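Local coordinates for protein aspartate aminotransferase (Rhodobacter sphaeroides, PDB 3NRA) that probably catalyses pyridoxal-phosphate-dependent transfer of the amino group from L-aspartate to 2-oxoglutarate, giving oxaloacetate and L-glutamate, at residues L105-G110 with Y260-A265; G79-R84 with D100-L105. One frame throughout, in Å; residues are numbered along the deposited sequence. Where two conformers were deposited one is given.

Contact 1: residues L105-G110 with Y260-A265; sequences LIITPG and YRLGVA
The guanidinium of Arg261 meets Gly110 CA and Pro109 O obliquely, with Arg261 NH1 3.6 Å from that CA; NH1 also donates to the phosphate of the pyridoxal group on Lys253. The contact is built on the antiparallel pairing of strands 105-108 and 263-267 at one margin of the seven-stranded sheet of this aminotransferase fold. Ile106 and Ala265 form a hydrogen-bonded pair: Ile106 N donates to Ala265 O at 2.9 Å, and Ala265 N returns the bond to Ile106 O. Thr108 and Gly263 repeat the exchange, Thr108 N to Gly263 O at 2.8 Å. Past the strand, Pro109 centres an inverse gamma turn, and Thr108 OG1, set between its backbone N and carbonyl carbon (chi1 56°), donates to Gly110 O at 2.7 Å, tilted 34° from that carbonyl plane. A valine here would probably leave Gly110 O without that donor and the turn less firmly fixed. The Gly110 carbonyl passes so near Gly263 that a beta carbon there would collide with it. Ile107 and Val264 face helix 81-95, their CG1 atoms 4.2 Å apart, whereas Ile106, Thr108 and Ala265 face helices 110-120 and 269-282. On that second face Ile106 CG2 presses on Ala265 CB at 3.5 Å, closer than ordinary carbon contact.

Contact 2: residues G79-R84 with D100-L105; sequences GDLGIR and DARDGL
In the helix-loop-strand connection running from helix 81-95 to strand 105-108, Arg84, in the first turn of the helix, reaches across to the loop at Ala101. Asp80 is the N-cap, its OD1 accepting from Ile83 N through the anti lone pair; on the loop, Asp100 OD1 takes Arg102 N in an Asx turn. Arg84 bends at chi3 (-76°), which turns its guanidinium back over the helix start. There Arg84 NE and NH2 grip one oxygen, Gly79 O, side-on and near the guanidinium plane, each at 3.0 Å, while Arg84 NH1 donates to Ala101 O at 2.8 Å, 20° out of that plane. The aliphatic part of Arg84 and the side chain of Leu105 lie alongside each other, pointing opposite ways, Arg84 CG 4.0 Å from Leu105 CD2, and Ala101 CB rests against Arg84 O at 3.6 Å. In the conformer given, Leu81 CD1 lies over one face of the Arg102 guanidinium, a contact left doubtful by the second conformer; Arg102 NE forms a salt bridge with Asp85. Two backbone carbonyls and a salt bridge to Glu76 thus engage all three Arg84 nitrogens, so its positive charge is likely to be well compensated while one side chain ties helix start to loop.

Contacts 1 and 2 follow one another along the chain, their centres about 11 Å apart, and share Leu105: its CD1 branch belongs to the strand pairing, its CD2 branch to the helix start. Ile107 joins them too, Ile107 CD1 lying 4.1 Å from both Ile83 CG2 and Arg84 CG and 4.2 Å from Gly79 CA. Arg78 adds a polar tie, with a backbone bond to Ile107 and an NH1 bond to Arg102 O. Of the two, contact 1 is the one that reaches the cofactor, through Arg261, and the second subunit packs against its Tyr260, Arg261 and Pro109. The centre of contact 2 lies about 23 Å from the centre of the chain, against about 14 Å for contact 1, and contact 2 touches no other protein chain.

Contact 1: residues L105-G110 with Y260-A265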
loop_
_atom_site.group_PDB
_atom_site.type_symbol
_atom_site.label_atom_id
_atom_site.label_comp_id
_atom_site.label_asym_id
_atom_site.label_seq_id
_atom_site.Cartn_x
_atom_site.Cartn_y
_atom_site.Cartn_z
ATOM N N LEU B 105 6.771 13.470 -9.647
ATOM C CA LEU B 105 5.375 13.306 -9.185
ATOM C C LEU B 105 5.008 11.829 -9.170
ATOM O O LEU B 105 5.104 11.174 -10.169
ATOM C CB LEU B 105 4.400 14.068 -10.067
ATOM C CG LEU B 105 2.907 13.948 -9.710
ATOM C CD1 LEU B 105 2.597 14.388 -8.225
ATOM C CD2 LEU B 105 2.084 14.750 -10.684
ATOM N N ILE B 106 4.617 11.330 -8.001
ATOM C CA ILE B 106 4.212 9.942 -7.831
ATOM C C ILE B 106 2.822 9.930 -7.241
ATOM O O ILE B 106 2.509 10.781 -6.387
ATOM C CB ILE B 106 5.204 9.159 -6.909
ATOM C CG1 ILE B 106 4.851 7.683 -6.866
ATOM C CG2 ILE B 106 5.233 9.748 -5.499
ATOM C CD1 ILE B 106 5.955 6.769 -6.152
ATOM N N ILE B 107 1.973 9.004 -7.747
ATOM C CA ILE B 107 0.680 8.713 -7.165
ATOM C C ILE B 107 0.753 7.448 -6.307
ATOM O O ILE B 107 1.244 6.415 -6.767
ATOM C CB ILE B 107 -0.380 8.488 -8.221
ATOM C CG1 ILE B 107 -0.446 9.692 -9.194
ATOM C CG2 ILE B 107 -1.760 8.252 -7.526
ATOM C CD1 ILE B 107 -1.490 9.521 -10.351
ATOM N N THR B 108 0.199 7.528 -5.088
ATOM C CA THR B 108 0.468 6.558 -4.015
ATOM C C THR B 108 -0.846 6.072 -3.360
ATOM O O THR B 108 -1.908 6.741 -3.497
ATOM C CB THR B 108 1.310 7.193 -2.888
ATOM O OG1 THR B 108 0.636 8.352 -2.411
ATOM C CG2 THR B 108 2.721 7.583 -3.372
ATOM N N PRO B 109 -0.781 4.926 -2.620
ATOM C CA PRO B 109 -1.944 4.460 -1.851
ATOM C C PRO B 109 -2.181 5.326 -0.598
ATOM O O PRO B 109 -1.668 5.022 0.498
ATOM C CB PRO B 109 -1.595 3.020 -1.497
ATOM C CG PRO B 109 -0.071 2.936 -1.632
ATOM C CD PRO B 109 0.313 3.924 -2.656
ATOM N N GLY B 110 -2.944 6.409 -0.786
ATOM C CA GLY B 110 -3.164 7.387 0.261
ATOM C C GLY B 110 -1.940 8.267 0.409
ATOM O O GLY B 110 -0.865 7.991 -0.183
ATOM N N TYR B 260 -11.170 5.654 -1.654
ATOM C CA TYR B 260 -10.458 5.329 -2.900
ATOM C C TYR B 260 -8.955 5.086 -2.690
ATOM O O TYR B 260 -8.334 4.465 -3.510
ATOM C CB TYR B 260 -10.690 6.424 -3.934
ATOM C CG TYR B 260 -12.151 6.512 -4.429
ATOM C CD1 TYR B 260 -12.628 5.648 -5.394
ATOM C CD2 TYR B 260 -12.995 7.504 -3.979
ATOM C CE1 TYR B 260 -13.971 5.733 -5.858
ATOM C CE2 TYR B 260 -14.329 7.608 -4.448
ATOM C CZ TYR B 260 -14.796 6.716 -5.385
ATOM O OH TYR B 260 -16.104 6.810 -5.854
ATOM N N ARG B 261 -8.399 5.586 -1.576
ATOM C CA ARG B 261 -6.994 5.361 -1.178
ATOM C C ARG B 261 -5.950 5.988 -2.183
ATOM O O ARG B 261 -5.221 5.265 -2.880
ATOM C CB ARG B 261 -6.725 3.871 -0.938
ATOM C CG ARG B 261 -5.425 3.571 -0.064
ATOM C CD ARG B 261 -5.795 3.229 1.377
ATOM N NE ARG B 261 -6.534 4.303 2.009
ATOM C CZ ARG B 261 -6.005 5.359 2.619
ATOM N NH1 ARG B 261 -4.700 5.466 2.821
ATOM N NH2 ARG B 261 -6.809 6.304 3.057
ATOM N N LEU B 262 -5.878 7.332 -2.195
ATOM C CA LEU B 262 -5.046 8.067 -3.132
ATOM C C LEU B 262 -4.268 9.147 -2.440
ATOM O O LEU B 262 -4.780 9.813 -1.550
ATOM C CB LEU B 262 -5.904 8.696 -4.254
ATOM C CG LEU B 262 -6.664 7.680 -5.088
ATOM C CD1 LEU B 262 -7.829 8.350 -5.762
ATOM C CD2 LEU B 262 -5.712 7.004 -6.101
ATOM N N GLY B 263 -2.993 9.276 -2.813
ATOM C CA GLY B 263 -2.174 10.376 -2.386
ATOM C C GLY B 263 -1.203 10.686 -3.462
ATOM O O GLY B 263 -1.084 9.933 -4.436
ATOM N N VAL B 264 -0.494 11.791 -3.308
ATOM C CA VAL B 264 0.613 12.105 -4.198
ATOM C C VAL B 264 1.790 12.614 -3.429
ATOM O O VAL B 264 1.637 13.137 -2.302
ATOM C CB VAL B 264 0.244 13.161 -5.251
ATOM C CG1 VAL B 264 -0.864 12.640 -6.165
ATOM C CG2 VAL B 264 -0.120 14.504 -4.570
ATOM N N ALA B 265 2.967 12.467 -4.036
ATOM C CA ALA B 265 4.189 13.097 -3.555
ATOM C C ALA B 265 4.887 13.768 -4.728
ATOM O O ALA B 265 4.851 13.261 -5.858
ATOM C CB ALA B 265 5.071 12.113 -2.940
#

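Contact 2: residues G79-R84 with D100-L105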
loop_
_atom_site.group_PDB
_atom_site.type_symbol
_atom_site.label_atom_id
_atom_site.label_comp_id
_atom_site.label_asym_id
_atom_site.label_seq_id
_atom_site.Cartn_x
_atom_site.Cartn_y
_atom_site.Cartn_z
ATOM N N GLY B 79 2.307 5.920 -11.379
ATOM C CA GLY B 79 0.928 6.363 -11.560
ATOM C C GLY B 79 0.649 6.642 -13.012
ATOM O O GLY B 79 1.562 6.920 -13.776
ATOM N N ASP B 80 -0.624 6.587 -13.377
ATOM C CA ASP B 80 -1.086 6.886 -14.734
ATOM C C ASP B 80 -0.472 8.209 -15.282
ATOM O O ASP B 80 -0.542 9.258 -14.639
ATOM C CB ASP B 80 -2.624 6.925 -14.771
ATOM C CG ASP B 80 -3.175 7.250 -16.175
ATOM O OD1 ASP B 80 -3.109 8.435 -16.606
ATOM O OD2 ASP B 80 -3.658 6.334 -16.842
ATOM N N LEU B 81 0.164 8.120 -16.443
ATOM C CA LEU B 81 0.859 9.263 -17.047
ATOM C C LEU B 81 -0.090 10.422 -17.370
ATOM O O LEU B 81 0.170 11.550 -17.014
ATOM C CB LEU B 81 1.576 8.826 -18.325
ATOM C CG LEU B 81 2.488 9.864 -19.021
ATOM C CD1 LEU B 81 3.636 10.319 -18.102
ATOM C CD2 LEU B 81 3.040 9.267 -20.352
ATOM N N GLY B 82 -1.193 10.125 -18.038
ATOM C CA GLY B 82 -2.197 11.156 -18.355
ATOM C C GLY B 82 -2.689 11.924 -17.118
ATOM O O GLY B 82 -2.856 13.139 -17.167
ATOM N N ILE B 83 -2.853 11.224 -15.995
ATOM C CA ILE B 83 -3.358 11.836 -14.771
ATOM C C ILE B 83 -2.245 12.661 -14.109
ATOM O O ILE B 83 -2.472 13.782 -13.647
ATOM C CB ILE B 83 -3.973 10.761 -13.815
ATOM C CG1 ILE B 83 -5.196 10.118 -14.493
ATOM C CG2 ILE B 83 -4.412 11.387 -12.480
ATOM C CD1 ILE B 83 -5.710 8.905 -13.808
ATOM N N ARG B 84 -1.028 12.152 -14.132
ATOM C CA ARG B 84 0.097 12.960 -13.662
ATOM C C ARG B 84 0.263 14.277 -14.449
ATOM O O ARG B 84 0.428 15.343 -13.847
ATOM C CB ARG B 84 1.376 12.162 -13.688
ATOM C CG ARG B 84 1.515 11.280 -12.497
ATOM C CD ARG B 84 2.853 10.656 -12.454
ATOM N NE ARG B 84 2.957 9.567 -13.416
ATOM C CZ ARG B 84 3.954 9.368 -14.298
ATOM N NH1 ARG B 84 5.006 10.199 -14.401
ATOM N NH2 ARG B 84 3.903 8.292 -15.079
ATOM N N ASP B 100 6.970 18.679 -11.700
ATOM C CA ASP B 100 7.397 17.896 -12.835
ATOM C C ASP B 100 6.579 16.585 -12.905
ATOM O O ASP B 100 6.839 15.656 -12.149
ATOM C CB ASP B 100 8.890 17.609 -12.675
ATOM C CG ASP B 100 9.460 16.737 -13.786
ATOM O OD1 ASP B 100 8.710 16.270 -14.666
ATOM O OD2 ASP B 100 10.685 16.508 -13.748
ATOM N N ALA B 101 5.613 16.519 -13.827
ATOM C CA ALA B 101 4.761 15.309 -14.000
ATOM C C ALA B 101 5.543 14.007 -14.251
ATOM O O ALA B 101 5.146 12.931 -13.769
ATOM C CB ALA B 101 3.765 15.513 -15.152
ATOM N N ARG B 102 6.630 14.117 -15.011
ATOM C CA ARG B 102 7.300 12.940 -15.518
ATOM C C ARG B 102 8.212 12.313 -14.464
ATOM O O ARG B 102 8.087 11.141 -14.182
ATOM C CB ARG B 102 8.061 13.274 -16.824
ATOM C CG ARG B 102 7.142 13.817 -17.977
ATOM C CD ARG B 102 5.794 13.057 -18.043
ATOM N NE ARG B 102 4.933 13.406 -19.171
ATOM C CZ ARG B 102 5.084 12.971 -20.430
ATOM N NH1 ARG B 102 6.158 12.256 -20.792
ATOM N NH2 ARG B 102 4.164 13.297 -21.351
ATOM N N ASP B 103 9.096 13.111 -13.866
ATOM C CA ASP B 103 10.085 12.595 -12.914
ATOM C C ASP B 103 9.949 13.117 -11.477
ATOM O O ASP B 103 10.695 12.681 -10.595
ATOM C CB ASP B 103 11.495 12.895 -13.428
ATOM C CG ASP B 103 11.726 12.380 -14.846
ATOM O OD1 ASP B 103 11.236 11.280 -15.161
ATOM O OD2 ASP B 103 12.403 13.070 -15.631
ATOM N N GLY B 104 9.021 14.042 -11.234
ATOM C CA GLY B 104 8.896 14.647 -9.909
ATOM C C GLY B 104 7.540 14.493 -9.246
ATOM O O GLY B 104 7.181 15.313 -8.405
ATOM N N LEU B 105 6.771 13.470 -9.647
ATOM C CA LEU B 105 5.375 13.306 -9.185
ATOM C C LEU B 105 5.008 11.829 -9.170
ATOM O O LEU B 105 5.104 11.174 -10.169
ATOM C CB LEU B 105 4.400 14.068 -10.067
ATOM C CG LEU B 105 2.907 13.948 -9.710
ATOM C CD1 LEU B 105 2.597 14.388 -8.225
ATOM C CD2 LEU B 105 2.084 14.750 -10.684
#